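Local structure of hydroquinone dioxygenase small subunit (Pseudomonas sp., 4ZXA) at residues K52-L57 / V62-R67; S38-V43 / P145-Q150; E69-W74 / R91-K96. The protein forms, together with a large subunit, an iron(II)-dependent hydroquinone 1,2-dioxygenase that probably opens the aromatic ring of its substrate with molecular oxygen. All coordinates share one frame; numbering follows the deposited sequence.

Contact 1. Residues K52-L57 / V62-R67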
ATOM      1  N   LYS A  52     -32.414 -18.609  24.817  1.00 24.83           N
ATOM      2  CA  LYS A  52     -31.766 -18.601  23.507  1.00 28.32           C
ATOM      3  C   LYS A  52     -31.840 -17.215  22.835  1.00 23.55           C
ATOM      4  O   LYS A  52     -32.775 -16.919  22.106  1.00 27.60           O
ATOM      5  CB  LYS A  52     -32.370 -19.708  22.634  1.00 23.56           C
ATOM      6  CG  LYS A  52     -32.297 -21.113  23.293  1.00 25.52           C
ATOM      7  CD  LYS A  52     -33.097 -22.176  22.499  1.00 29.38           C
ATOM      8  CE  LYS A  52     -32.203 -23.017  21.589  1.00 31.02           C
ATOM      9  NZ  LYS A  52     -31.358 -24.020  22.378  1.00 36.90           N
ATOM     10  N   VAL A  53     -30.859 -16.358  23.094  1.00 24.51           N
ATOM     11  CA  VAL A  53     -30.963 -14.974  22.641  1.00 26.10           C
ATOM     12  C   VAL A  53     -30.359 -14.861  21.262  1.00 30.66           C
ATOM     13  O   VAL A  53     -29.167 -15.141  21.069  1.00 27.79           O
ATOM     14  CB  VAL A  53     -30.251 -13.948  23.589  1.00 30.40           C
ATOM     15  CG1 VAL A  53     -30.348 -12.534  23.009  1.00 24.23           C
ATOM     16  CG2 VAL A  53     -30.840 -13.988  25.012  1.00 22.82           C
ATOM     17  N   VAL A  54     -31.189 -14.475  20.299  1.00 27.02           N
ATOM     18  CA  VAL A  54     -30.715 -14.259  18.947  1.00 26.10           C
ATOM     19  C   VAL A  54     -29.781 -13.050  18.907  1.00 26.43           C
ATOM     20  O   VAL A  54     -30.170 -11.943  19.294  1.00 21.98           O
ATOM     21  CB  VAL A  54     -31.881 -14.027  17.980  1.00 26.52           C
ATOM     22  CG1 VAL A  54     -31.362 -13.827  16.552  1.00 21.51           C
ATOM     23  CG2 VAL A  54     -32.889 -15.186  18.069  1.00 23.79           C
ATOM     24  N   VAL A  55     -28.556 -13.277  18.429  1.00 24.14           N
ATOM     25  CA  VAL A  55     -27.567 -12.212  18.246  1.00 26.45           C
ATOM     26  C   VAL A  55     -27.205 -12.058  16.773  1.00 28.96           C
ATOM     27  O   VAL A  55     -26.603 -11.066  16.375  1.00 30.05           O
ATOM     28  CB  VAL A  55     -26.295 -12.443  19.106  1.00 24.86           C
ATOM     29  CG1 VAL A  55     -26.649 -12.326  20.591  1.00 28.01           C
ATOM     30  CG2 VAL A  55     -25.695 -13.808  18.835  1.00 22.77           C
ATOM     31  N   GLY A  56     -27.602 -13.032  15.961  1.00 27.51           N
ATOM     32  CA  GLY A  56     -27.462 -12.916  14.523  1.00 20.75           C
ATOM     33  C   GLY A  56     -28.668 -13.524  13.838  1.00 26.54           C
ATOM     34  O   GLY A  56     -29.115 -14.613  14.215  1.00 26.13           O
ATOM     35  N   LEU A  57     -29.196 -12.831  12.828  1.00 23.59           N
ATOM     36  CA  LEU A  57     -30.345 -13.327  12.078  1.00 24.66           C
ATOM     37  C   LEU A  57     -30.206 -13.099  10.567  1.00 23.91           C
ATOM     38  O   LEU A  57     -30.108 -11.955  10.111  1.00 20.04           O
ATOM     39  CB  LEU A  57     -31.629 -12.675  12.593  1.00 20.68           C
ATOM     40  CG  LEU A  57     -32.901 -13.024  11.826  1.00 21.46           C
ATOM     41  CD1 LEU A  57     -33.143 -14.524  11.820  1.00 22.08           C
ATOM     42  CD2 LEU A  57     -34.082 -12.284  12.436  1.00 26.36           C
ATOM     43  N   VAL A  62     -30.239 -18.479  12.473  1.00 24.16           N
ATOM     44  CA  VAL A  62     -29.907 -17.705  13.659  1.00 28.16           C
ATOM     45  C   VAL A  62     -28.593 -18.108  14.289  1.00 23.26           C
ATOM     46  O   VAL A  62     -28.157 -19.255  14.195  1.00 18.18           O
ATOM     47  CB  VAL A  62     -31.041 -17.740  14.740  1.00 24.42           C
ATOM     48  CG1 VAL A  62     -32.294 -17.000  14.257  1.00 19.84           C
ATOM     49  CG2 VAL A  62     -31.370 -19.173  15.155  1.00 20.73           C
ATOM     50  N   VAL A  63     -27.957 -17.128  14.913  1.00 24.78           N
ATOM     51  CA  VAL A  63     -26.926 -17.411  15.892  1.00 24.04           C
ATOM     52  C   VAL A  63     -27.471 -16.993  17.251  1.00 25.34           C
ATOM     53  O   VAL A  63     -27.818 -15.831  17.462  1.00 24.19           O
ATOM     54  CB  VAL A  63     -25.618 -16.692  15.590  1.00 24.00           C
ATOM     55  CG1 VAL A  63     -24.653 -16.864  16.750  1.00 19.12           C
ATOM     56  CG2 VAL A  63     -25.016 -17.248  14.313  1.00 20.88           C
ATOM     57  N   GLU A  64     -27.591 -17.966  18.148  1.00 23.84           N
ATOM     58  CA  GLU A  64     -28.104 -17.730  19.494  1.00 28.20           C
ATOM     59  C   GLU A  64     -26.971 -17.750  20.521  1.00 26.13           C
ATOM     60  O   GLU A  64     -25.999 -18.508  20.387  1.00 24.63           O
ATOM     61  CB  GLU A  64     -29.155 -18.786  19.868  1.00 28.87           C
ATOM     62  CG  GLU A  64     -30.405 -18.766  19.016  1.00 24.55           C
ATOM     63  CD  GLU A  64     -31.239 -20.019  19.209  1.00 30.26           C
ATOM     64  OE1 GLU A  64     -30.683 -21.025  19.707  1.00 33.82           O
ATOM     65  OE2 GLU A  64     -32.449 -20.000  18.862  1.00 27.27           O
ATOM     66  N   THR A  65     -27.104 -16.890  21.528  1.00 24.60           N
ATOM     67  CA  THR A  65     -26.206 -16.874  22.675  1.00 24.73           C
ATOM     68  C   THR A  65     -26.936 -17.437  23.890  1.00 25.24           C
ATOM     69  O   THR A  65     -28.017 -16.966  24.244  1.00 25.94           O
ATOM     70  CB  THR A  65     -25.695 -15.442  22.994  1.00 24.59           C
ATOM     71  OG1 THR A  65     -24.908 -14.958  21.898  1.00 23.88           O
ATOM     72  CG2 THR A  65     -24.820 -15.451  24.244  1.00 22.20           C
ATOM     73  N   LEU A  66     -26.369 -18.465  24.509  1.00 24.53           N
ATOM     74  CA  LEU A  66     -26.956 -19.019  25.734  1.00 29.20           C
ATOM     75  C   LEU A  66     -26.063 -18.803  26.953  1.00 34.42           C
ATOM     76  O   LEU A  66     -24.833 -19.021  26.904  1.00 25.42           O
ATOM     77  CB  LEU A  66     -27.262 -20.515  25.599  1.00 25.53           C
ATOM     78  CG  LEU A  66     -28.401 -20.957  24.684  1.00 32.03           C
ATOM     79  CD1 LEU A  66     -28.062 -20.666  23.229  1.00 28.54           C
ATOM     80  CD2 LEU A  66     -28.681 -22.439  24.877  1.00 24.17           C
ATOM     81  N   ARG A  67     -26.692 -18.383  28.048  1.00 33.89           N
ATOM     82  CA  ARG A  67     -26.022 -18.355  29.334  1.00 33.41           C
ATOM     83  C   ARG A  67     -26.132 -19.743  29.958  1.00 31.89           C
ATOM     84  O   ARG A  67     -27.210 -20.157  30.391  1.00 34.25           O
ATOM     85  CB  ARG A  67     -26.645 -17.299  30.252  1.00 39.47           C
ATOM     86  CG  ARG A  67     -25.936 -17.144  31.589  1.00 32.68           C
ATOM     87  CD  ARG A  67     -26.750 -16.339  32.605  1.00 36.13           C
ATOM     88  NE  ARG A  67     -26.144 -16.473  33.925  1.00 38.78           N
ATOM     89  CZ  ARG A  67     -25.120 -15.741  34.343  1.00 42.26           C
ATOM     90  NH1 ARG A  67     -24.626 -14.795  33.547  1.00 42.02           N
ATOM     91  NH2 ARG A  67     -24.599 -15.944  35.552  1.00 33.27           N
TER

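Contact 2. Residues S38-V43 / P145-Q150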
ATOM      1  N   SER A  38     -23.634  -6.273  18.921  1.00 24.65           N
ATOM      2  CA  SER A  38     -23.674  -6.685  20.322  1.00 26.98           C
ATOM      3  C   SER A  38     -22.409  -7.442  20.714  1.00 25.57           C
ATOM      4  O   SER A  38     -21.465  -7.529  19.941  1.00 24.80           O
ATOM      5  CB  SER A  38     -24.907  -7.543  20.598  1.00 26.24           C
ATOM      6  OG  SER A  38     -24.773  -8.823  20.016  1.00 26.74           O
ATOM      7  N   ASN A  39     -22.392  -7.986  21.926  1.00 26.45           N
ATOM      8  CA  ASN A  39     -21.257  -8.775  22.399  1.00 24.90           C
ATOM      9  C   ASN A  39     -21.776  -9.959  23.207  1.00 24.00           C
ATOM     10  O   ASN A  39     -22.541  -9.775  24.148  1.00 25.27           O
ATOM     11  CB  ASN A  39     -20.339  -7.907  23.248  1.00 23.46           C
ATOM     12  CG  ASN A  39     -19.177  -8.677  23.812  1.00 27.76           C
ATOM     13  OD1 ASN A  39     -19.350  -9.524  24.693  1.00 29.30           O
ATOM     14  ND2 ASN A  39     -17.972  -8.382  23.320  1.00 27.45           N
ATOM     15  N   ILE A  40     -21.377 -11.171  22.834  1.00 20.64           N
ATOM     16  CA  ILE A  40     -22.016 -12.372  23.376  1.00 23.92           C
ATOM     17  C   ILE A  40     -21.843 -12.482  24.902  1.00 28.73           C
ATOM     18  O   ILE A  40     -22.635 -13.125  25.596  1.00 26.04           O
ATOM     19  CB  ILE A  40     -21.516 -13.673  22.695  1.00 24.57           C
ATOM     20  CG1 ILE A  40     -20.005 -13.848  22.871  1.00 23.24           C
ATOM     21  CG2 ILE A  40     -21.871 -13.695  21.218  1.00 19.50           C
ATOM     22  CD1 ILE A  40     -19.540 -15.241  22.505  1.00 23.62           C
ATOM     23  N   PHE A  41     -20.809 -11.839  25.419  1.00 23.42           N
ATOM     24  CA  PHE A  41     -20.542 -11.910  26.833  1.00 28.07           C
ATOM     25  C   PHE A  41     -21.447 -10.959  27.597  1.00 27.27           C
ATOM     26  O   PHE A  41     -22.071 -11.357  28.574  1.00 26.13           O
ATOM     27  CB  PHE A  41     -19.048 -11.732  27.116  1.00 26.57           C
ATOM     28  CG  PHE A  41     -18.222 -12.831  26.528  1.00 25.58           C
ATOM     29  CD1 PHE A  41     -18.295 -14.104  27.048  1.00 24.35           C
ATOM     30  CD2 PHE A  41     -17.437 -12.613  25.407  1.00 29.49           C
ATOM     31  CE1 PHE A  41     -17.577 -15.136  26.485  1.00 29.50           C
ATOM     32  CE2 PHE A  41     -16.703 -13.646  24.841  1.00 28.33           C
ATOM     33  CZ  PHE A  41     -16.778 -14.909  25.379  1.00 26.57           C
ATOM     34  N   GLU A  42     -21.549  -9.723  27.131  1.00 27.35           N
ATOM     35  CA  GLU A  42     -22.548  -8.818  27.672  1.00 30.54           C
ATOM     36  C   GLU A  42     -23.927  -9.474  27.601  1.00 29.94           C
ATOM     37  O   GLU A  42     -24.688  -9.463  28.575  1.00 36.39           O
ATOM     38  CB  GLU A  42     -22.545  -7.472  26.930  1.00 30.85           C
ATOM     39  CG  GLU A  42     -23.390  -6.406  27.608  1.00 25.82           C
ATOM     40  CD  GLU A  42     -23.109  -5.019  27.077  1.00 37.40           C
ATOM     41  OE1 GLU A  42     -23.098  -4.834  25.837  1.00 29.94           O
ATOM     42  OE2 GLU A  42     -22.879  -4.110  27.906  1.00 42.58           O
ATOM     43  N   VAL A  43     -24.244 -10.064  26.457  1.00 24.62           N
ATOM     44  CA  VAL A  43     -25.552 -10.692  26.297  1.00 26.79           C
ATOM     45  C   VAL A  43     -25.844 -11.796  27.336  1.00 30.52           C
ATOM     46  O   VAL A  43     -26.888 -11.779  27.990  1.00 26.55           O
ATOM     47  CB  VAL A  43     -25.791 -11.206  24.852  1.00 23.36           C
ATOM     48  CG1 VAL A  43     -26.998 -12.149  24.811  1.00 21.06           C
ATOM     49  CG2 VAL A  43     -26.004 -10.033  23.889  1.00 22.08           C
ATOM     50  N   PRO A 145     -21.018 -20.553  35.666  1.00 41.81           N
ATOM     51  CA  PRO A 145     -21.575 -19.754  34.570  1.00 40.51           C
ATOM     52  C   PRO A 145     -20.647 -19.750  33.351  1.00 44.14           C
ATOM     53  O   PRO A 145     -19.446 -19.483  33.468  1.00 35.35           O
ATOM     54  CB  PRO A 145     -21.674 -18.343  35.177  1.00 51.24           C
ATOM     55  CG  PRO A 145     -21.682 -18.556  36.666  1.00 36.51           C
ATOM     56  CD  PRO A 145     -20.796 -19.753  36.883  1.00 41.91           C
ATOM     57  N   GLY A 146     -21.210 -20.056  32.188  1.00 39.16           N
ATOM     58  CA  GLY A 146     -20.461 -20.041  30.948  1.00 33.51           C
ATOM     59  C   GLY A 146     -21.311 -19.504  29.811  1.00 32.65           C
ATOM     60  O   GLY A 146     -22.455 -19.105  30.017  1.00 29.44           O
ATOM     61  N   VAL A 147     -20.747 -19.515  28.605  1.00 33.42           N
ATOM     62  CA  VAL A 147     -21.427 -19.006  27.423  1.00 27.20           C
ATOM     63  C   VAL A 147     -21.428 -20.024  26.277  1.00 29.83           C
ATOM     64  O   VAL A 147     -20.372 -20.549  25.907  1.00 25.94           O
ATOM     65  CB  VAL A 147     -20.767 -17.710  26.948  1.00 29.47           C
ATOM     66  CG1 VAL A 147     -21.474 -17.195  25.733  1.00 28.99           C
ATOM     67  CG2 VAL A 147     -20.778 -16.659  28.060  1.00 26.48           C
ATOM     68  N   ILE A 148     -22.618 -20.315  25.741  1.00 28.76           N
ATOM     69  CA  ILE A 148     -22.764 -21.223  24.597  1.00 26.49           C
ATOM     70  C   ILE A 148     -23.267 -20.475  23.360  1.00 30.74           C
ATOM     71  O   ILE A 148     -24.283 -19.764  23.426  1.00 27.72           O
ATOM     72  CB  ILE A 148     -23.789 -22.346  24.861  1.00 29.63           C
ATOM     73  CG1 ILE A 148     -23.456 -23.139  26.127  1.00 33.06           C
ATOM     74  CG2 ILE A 148     -23.886 -23.266  23.654  1.00 24.35           C
ATOM     75  CD1 ILE A 148     -24.503 -24.206  26.478  1.00 31.43           C
ATOM     76  N   LEU A 149     -22.561 -20.635  22.238  1.00 24.12           N
ATOM     77  CA  LEU A 149     -23.036 -20.133  20.955  1.00 22.66           C
ATOM     78  C   LEU A 149     -23.698 -21.273  20.214  1.00 27.68           C
ATOM     79  O   LEU A 149     -23.085 -22.330  19.996  1.00 25.46           O
ATOM     80  CB  LEU A 149     -21.885 -19.602  20.104  1.00 22.50           C
ATOM     81  CG  LEU A 149     -21.505 -18.131  20.209  1.00 23.02           C
ATOM     82  CD1 LEU A 149     -20.247 -17.866  19.404  1.00 32.67           C
ATOM     83  CD2 LEU A 149     -22.612 -17.262  19.706  1.00 26.09           C
ATOM     84  N   GLN A 150     -24.945 -21.061  19.821  1.00 22.14           N
ATOM     85  CA  GLN A 150     -25.666 -22.083  19.085  1.00 27.21           C
ATOM     86  C   GLN A 150     -26.001 -21.621  17.664  1.00 23.73           C
ATOM     87  O   GLN A 150     -26.609 -20.563  17.470  1.00 22.86           O
ATOM     88  CB  GLN A 150     -26.941 -22.487  19.838  1.00 25.93           C
ATOM     89  CG  GLN A 150     -27.784 -23.515  19.104  1.00 30.58           C
ATOM     90  CD  GLN A 150     -28.451 -24.524  20.041  1.00 37.64           C
ATOM     91  OE1 GLN A 150     -28.029 -24.707  21.189  1.00 32.74           O
ATOM     92  NE2 GLN A 150     -29.493 -25.194  19.541  1.00 32.50           N
TER

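Contact 3. Residues E69-W74 / R91-K96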
ATOM      1  N   GLU A  69     -25.898 -22.042  32.829  1.00 36.03           N
ATOM      2  CA  GLU A  69     -25.889 -22.013  34.284  1.00 36.40           C
ATOM      3  C   GLU A  69     -26.856 -23.060  34.816  1.00 34.66           C
ATOM      4  O   GLU A  69     -28.070 -22.956  34.643  1.00 32.44           O
ATOM      5  CB  GLU A  69     -26.271 -20.626  34.802  1.00 38.21           C
ATOM      6  CG  GLU A  69     -26.193 -20.506  36.315  1.00 39.62           C
ATOM      7  CD  GLU A  69     -26.545 -19.116  36.812  1.00 53.66           C
ATOM      8  OE1 GLU A  69     -26.843 -18.241  35.965  1.00 53.38           O
ATOM      9  OE2 GLU A  69     -26.520 -18.898  38.047  1.00 55.28           O
ATOM     10  N   GLY A  70     -26.317 -24.081  35.458  1.00 33.80           N
ATOM     11  CA  GLY A  70     -27.161 -25.165  35.906  1.00 40.48           C
ATOM     12  C   GLY A  70     -27.473 -26.129  34.779  1.00 40.27           C
ATOM     13  O   GLY A  70     -26.614 -26.443  33.957  1.00 39.55           O
ATOM     14  N   GLN A  71     -28.711 -26.603  34.738  1.00 40.25           N
ATOM     15  CA  GLN A  71     -29.084 -27.639  33.790  1.00 35.79           C
ATOM     16  C   GLN A  71     -30.189 -27.125  32.893  1.00 40.59           C
ATOM     17  O   GLN A  71     -31.191 -26.616  33.388  1.00 43.50           O
ATOM     18  CB  GLN A  71     -29.567 -28.861  34.542  1.00 30.96           C
ATOM     19  CG  GLN A  71     -29.821 -30.073  33.694  1.00 40.58           C
ATOM     20  CD  GLN A  71     -30.650 -31.100  34.443  1.00 44.34           C
ATOM     21  OE1 GLN A  71     -31.743 -30.790  34.928  1.00 37.70           O
ATOM     22  NE2 GLN A  71     -30.130 -32.324  34.558  1.00 37.12           N
ATOM     23  N   SER A  72     -30.002 -27.239  31.576  1.00 38.97           N
ATOM     24  CA  SER A  72     -31.026 -26.811  30.615  1.00 36.12           C
ATOM     25  C   SER A  72     -32.165 -27.826  30.508  1.00 34.76           C
ATOM     26  O   SER A  72     -32.043 -28.960  30.976  1.00 29.42           O
ATOM     27  CB  SER A  72     -30.413 -26.629  29.223  1.00 34.24           C
ATOM     28  OG  SER A  72     -30.232 -27.891  28.583  1.00 29.66           O
ATOM     29  N   PRO A  73     -33.282 -27.409  29.895  1.00 31.22           N
ATOM     30  CA  PRO A  73     -34.328 -28.332  29.440  1.00 33.38           C
ATOM     31  C   PRO A  73     -33.777 -29.240  28.350  1.00 34.15           C
ATOM     32  O   PRO A  73     -32.801 -28.855  27.694  1.00 30.34           O
ATOM     33  CB  PRO A  73     -35.380 -27.399  28.824  1.00 31.07           C
ATOM     34  CG  PRO A  73     -35.154 -26.081  29.463  1.00 37.28           C
ATOM     35  CD  PRO A  73     -33.676 -25.998  29.755  1.00 32.46           C
ATOM     36  N   TRP A  74     -34.373 -30.417  28.165  1.00 26.82           N
ATOM     37  CA  TRP A  74     -34.074 -31.217  26.981  1.00 35.39           C
ATOM     38  C   TRP A  74     -34.519 -30.482  25.699  1.00 34.87           C
ATOM     39  O   TRP A  74     -35.671 -30.031  25.582  1.00 31.14           O
ATOM     40  CB  TRP A  74     -34.747 -32.588  27.031  1.00 30.06           C
ATOM     41  CG  TRP A  74     -34.154 -33.586  27.972  1.00 37.26           C
ATOM     42  CD1 TRP A  74     -34.657 -33.966  29.191  1.00 36.63           C
ATOM     43  CD2 TRP A  74     -32.968 -34.375  27.765  1.00 38.69           C
ATOM     44  NE1 TRP A  74     -33.854 -34.931  29.752  1.00 34.03           N
ATOM     45  CE2 TRP A  74     -32.815 -35.204  28.900  1.00 37.68           C
ATOM     46  CE3 TRP A  74     -32.019 -34.456  26.739  1.00 33.32           C
ATOM     47  CZ2 TRP A  74     -31.754 -36.102  29.034  1.00 37.11           C
ATOM     48  CZ3 TRP A  74     -30.966 -35.351  26.874  1.00 36.69           C
ATOM     49  CH2 TRP A  74     -30.842 -36.161  28.013  1.00 41.48           C
ATOM     50  N   ARG A  91     -21.347 -29.676  30.026  1.00 29.76           N
ATOM     51  CA  ARG A  91     -21.549 -31.085  29.746  1.00 30.87           C
ATOM     52  C   ARG A  91     -22.815 -31.183  28.897  1.00 31.77           C
ATOM     53  O   ARG A  91     -23.824 -30.546  29.202  1.00 31.46           O
ATOM     54  CB  ARG A  91     -21.715 -31.844  31.065  1.00 33.22           C
ATOM     55  CG  ARG A  91     -22.195 -33.282  30.938  1.00 41.96           C
ATOM     56  CD  ARG A  91     -22.226 -33.968  32.304  1.00 47.97           C
ATOM     57  NE  ARG A  91     -22.555 -35.380  32.177  1.00 53.80           N
ATOM     58  CZ  ARG A  91     -23.802 -35.840  32.139  1.00 64.61           C
ATOM     59  NH1 ARG A  91     -24.811 -34.984  32.234  1.00 61.01           N
ATOM     60  NH2 ARG A  91     -24.045 -37.144  32.012  1.00 58.21           N
ATOM     61  N   VAL A  92     -22.763 -31.961  27.824  1.00 29.91           N
ATOM     62  CA  VAL A  92     -23.919 -32.101  26.944  1.00 31.42           C
ATOM     63  C   VAL A  92     -24.359 -33.566  26.909  1.00 33.02           C
ATOM     64  O   VAL A  92     -23.591 -34.432  26.476  1.00 32.70           O
ATOM     65  CB  VAL A  92     -23.613 -31.576  25.497  1.00 34.19           C
ATOM     66  CG1 VAL A  92     -24.871 -31.577  24.629  1.00 27.65           C
ATOM     67  CG2 VAL A  92     -23.004 -30.171  25.539  1.00 29.43           C
ATOM     68  N   GLU A  93     -25.583 -33.835  27.373  1.00 31.07           N
ATOM     69  CA  GLU A  93     -26.141 -35.192  27.387  1.00 38.46           C
ATOM     70  C   GLU A  93     -26.948 -35.460  26.124  1.00 39.02           C
ATOM     71  O   GLU A  93     -27.733 -34.611  25.702  1.00 38.79           O
ATOM     72  CB  GLU A  93     -27.090 -35.377  28.565  1.00 40.92           C
ATOM     73  CG  GLU A  93     -26.449 -35.485  29.925  1.00 52.59           C
ATOM     74  CD  GLU A  93     -27.452 -35.238  31.051  1.00 53.75           C
ATOM     75  OE1 GLU A  93     -28.490 -35.939  31.108  1.00 48.18           O
ATOM     76  OE2 GLU A  93     -27.205 -34.327  31.870  1.00 57.92           O
ATOM     77  N   PHE A  94     -26.804 -36.657  25.558  1.00 36.96           N
ATOM     78  CA  PHE A  94     -27.477 -36.995  24.304  1.00 35.99           C
ATOM     79  C   PHE A  94     -28.378 -38.222  24.403  1.00 36.43           C
ATOM     80  O   PHE A  94     -27.929 -39.303  24.784  1.00 42.09           O
ATOM     81  CB  PHE A  94     -26.445 -37.240  23.192  1.00 40.76           C
ATOM     82  CG  PHE A  94     -25.678 -36.015  22.783  1.00 33.32           C
ATOM     83  CD1 PHE A  94     -26.161 -35.176  21.787  1.00 31.91           C
ATOM     84  CD2 PHE A  94     -24.472 -35.708  23.386  1.00 31.92           C
ATOM     85  CE1 PHE A  94     -25.449 -34.042  21.401  1.00 29.98           C
ATOM     86  CE2 PHE A  94     -23.753 -34.577  23.014  1.00 36.73           C
ATOM     87  CZ  PHE A  94     -24.240 -33.743  22.021  1.00 35.18           C
ATOM     88  N   LEU A  95     -29.641 -38.052  24.026  1.00 37.07           N
ATOM     89  CA  LEU A  95     -30.573 -39.165  23.859  1.00 37.37           C
ATOM     90  C   LEU A  95     -30.950 -39.361  22.394  1.00 42.80           C
ATOM     91  O   LEU A  95     -31.327 -38.396  21.719  1.00 40.31           O
ATOM     92  CB  LEU A  95     -31.858 -38.870  24.616  1.00 44.05           C
ATOM     93  CG  LEU A  95     -31.857 -39.132  26.107  1.00 40.32           C
ATOM     94  CD1 LEU A  95     -33.172 -38.641  26.672  1.00 43.94           C
ATOM     95  CD2 LEU A  95     -31.665 -40.619  26.321  1.00 40.65           C
ATOM     96  N   LYS A  96     -30.870 -40.599  21.906  1.00 40.51           N
ATOM     97  CA  LYS A  96     -31.406 -40.925  20.587  1.00 39.88           C
ATOM     98  C   LYS A  96     -32.895 -41.224  20.672  1.00 35.94           C
ATOM     99  O   LYS A  96     -33.287 -42.331  21.035  1.00 40.86           O
ATOM    100  CB  LYS A  96     -30.692 -42.119  19.955  1.00 42.15           C
ATOM    101  CG  LYS A  96     -31.144 -42.379  18.512  1.00 33.05           C
ATOM    102  CD  LYS A  96     -30.504 -43.627  17.933  1.00 33.57           C
ATOM    103  CE  LYS A  96     -29.840 -43.337  16.595  1.00 53.21           C
ATOM    104  NZ  LYS A  96     -29.178 -44.550  16.038  1.00 57.13           N
TER

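Contact 1. Residues K52-L57 / V62-R67
Opposite Val63 lie two residues, Val55 and Gly56, which puts a classic bulge into the antiparallel hairpin of strands 52-58 and 61-69. The carbonyl O of Val63 takes both N-H groups of the bulge. Val55 N lies 2.8 Å from Val63 O and meets it almost head-on, whereas Gly56 N, at 3.2 Å from the same Val63 O, sits in the carbonyl plane on a lone pair. Val63 N returns a bond to Gly56 O. Gly56, having no side chain, keeps its side of the bulge slim beside Val63. On the Lys52 side of the bulge the pair Val53-Thr65 is bonded in both directions, with Thr65 N 2.7 Å from Val53 O.

Beta-branched residues favour the extended backbone and give the hairpin compact walls. The two methyls of Val55 straddle Thr65 OG1, CG1 and CG2 each lying 3.4 Å from Thr65 OG1. Val55 CG2 also meets Val63 CG1 at 3.8 Å. Helix 40-45 covers this face, and Trp316 of the large subunit packs on Val63.

The contact is more open toward the turn, where Leu57 is partly exposed. With CG anti to its backbone N (chi1 176°), Leu57 reaches back until its CD1 is 3.6 Å from Val62 CG1, on the face shared with Val54 and Glu64, and Trp162 covers Val54 and Leu57. Near the other end, buried Glu64 binds Ser158 through OE2, while the chain of Lys52 passes obliquely by its carboxylate. Lys52 then bends at chi3 (99°) and carries its ammonium to a cation-pi contact with Phe75. Its charge may steady the glutamate without a salt bridge: Lys52 NZ remains 4.1 Å from Glu64 OE1, although Lys52 CE comes within 3.1 Å of Glu64 OE1.

Contact 2. Residues S38-V43 / P145-Q150
Ile40 and Phe41, in the first turn of helix 40-45, meet Val147 and Leu149 on strand 145-153 chiefly through hydrocarbon side chains. Ile40 crosses Leu149 at about a right angle, its CG2 lying 3.9 Å from Leu149 CD2 and its CD1 4.1 Å from Leu149 CD1. A chi1 near 60° puts CG1 between the backbone N and the carbonyl carbon, and with chi2 extended (167°) CD1 reaches Leu149, while CG2 touches it separately. Phe41 lends the CD1-CE1 side of its ring to Val147, whose CG2 comes obliquely to 3.7 Å from Phe41 CD1. One face of the same ring, toward its rim, is occupied by Ile40 CG1.

The contact lays a short helix against the six-stranded sheet of the cupin fold. Val147 points toward the helix, and the end of Leu149 comes nearer to it, while Ile148 turns away. Bulky aliphatic groups suit this interface, where all four touching residues are buried.

Polar bonds gather where the helix begins. Asn39, just before it, is the N-cap: OD1 accepts from Phe41 N at 2.8 Å and, more distantly, from Glu42 N, the two donors arriving from opposite faces of the amide plane. Asparagine fits because its short amide can satisfy these N-H groups while Asn39 ND2 donates to Asp293 of the large subunit, where Ser38 and Asn39 also pair with a strand in an antiparallel ladder.

Contact 3. Residues E69-W74 / R91-K96
In the five-stranded sheet of the cupin fold, Trp74 on strand 71-76 reaches across the intervening strand 136-142 to Glu93 and Leu95 on strand 89-97. The backbones are too far apart to pair, the CA atoms of Trp74 and Glu93 being 8.9 Å apart, and long side chains bridge the distance. Tryptophan suits the place for its reach and its broad apolar surface. With CG anti to the carbonyl carbon (chi1 -74°), its six-membered ring is carried to the far strand.

Leu95 CD1 sits over one face of that ring, 3.8 Å from the centroid of the Trp74 six-membered ring and 17° off its normal, a CH-pi contact. Leu95 CG adds to it, 3.7 Å from Trp74 CH2, and the leucine crosses the ring at about a right angle. Glu93 meets the same end of the indole with its backbone and side chain together: Glu93 O approaches Trp74 CZ3 obliquely to 3.5 Å, while Glu93 OE1 lies 3.9 Å from Trp74 CZ2. Its carboxylate plane stands nearly perpendicular to the ring, 87° apart.

The carboxylate is held by charge. Glu93 OE1 forms a salt bridge with Arg139, which also packs against Trp74 and Gln71, so an arginine on the middle of the three strands touches both of its neighbours. Glu93 OE2 faces Arg91 NH1, but the position of that nitrogen is doubtful. Gln71 comes near Glu93 only distantly and gives its NE2 to Glu141.

The contact lies at the surface, and Pro114 touches Trp74 from a loop. On the opposite side of strand 89-97, Phe94 turns away from Trp74 to strands 116-125 and 128-132 and to Leu214 of the large subunit, while strand 71-76 is flanked beyond Trp74 by the short strand 108-109.

Overall arrangement
Contacts 1 and 2 form one continuous block, their centres 8 Å apart. Strands 61-69 and 145-153 are neighbours in the six-stranded sheet: Leu66 N lies 2.7 Å from Ile148 O, and Glu64 O 2.8 Å from Gln150 N, probable hydrogen bonds both. Thr65 OG1 packs 3.4 Å from Ile40 CG2, bringing the helix of contact 2 onto the hairpin. Contact 3 stands apart, about 18 Å from either centre, in the other sheet; the chain bends at Gly70, passing from strand 61-69 to strand 71-76. Along the sequence, contact 1 is complete before contact 3 begins, both within the loop closed by contact 2. Parts of all three also meet the large subunit.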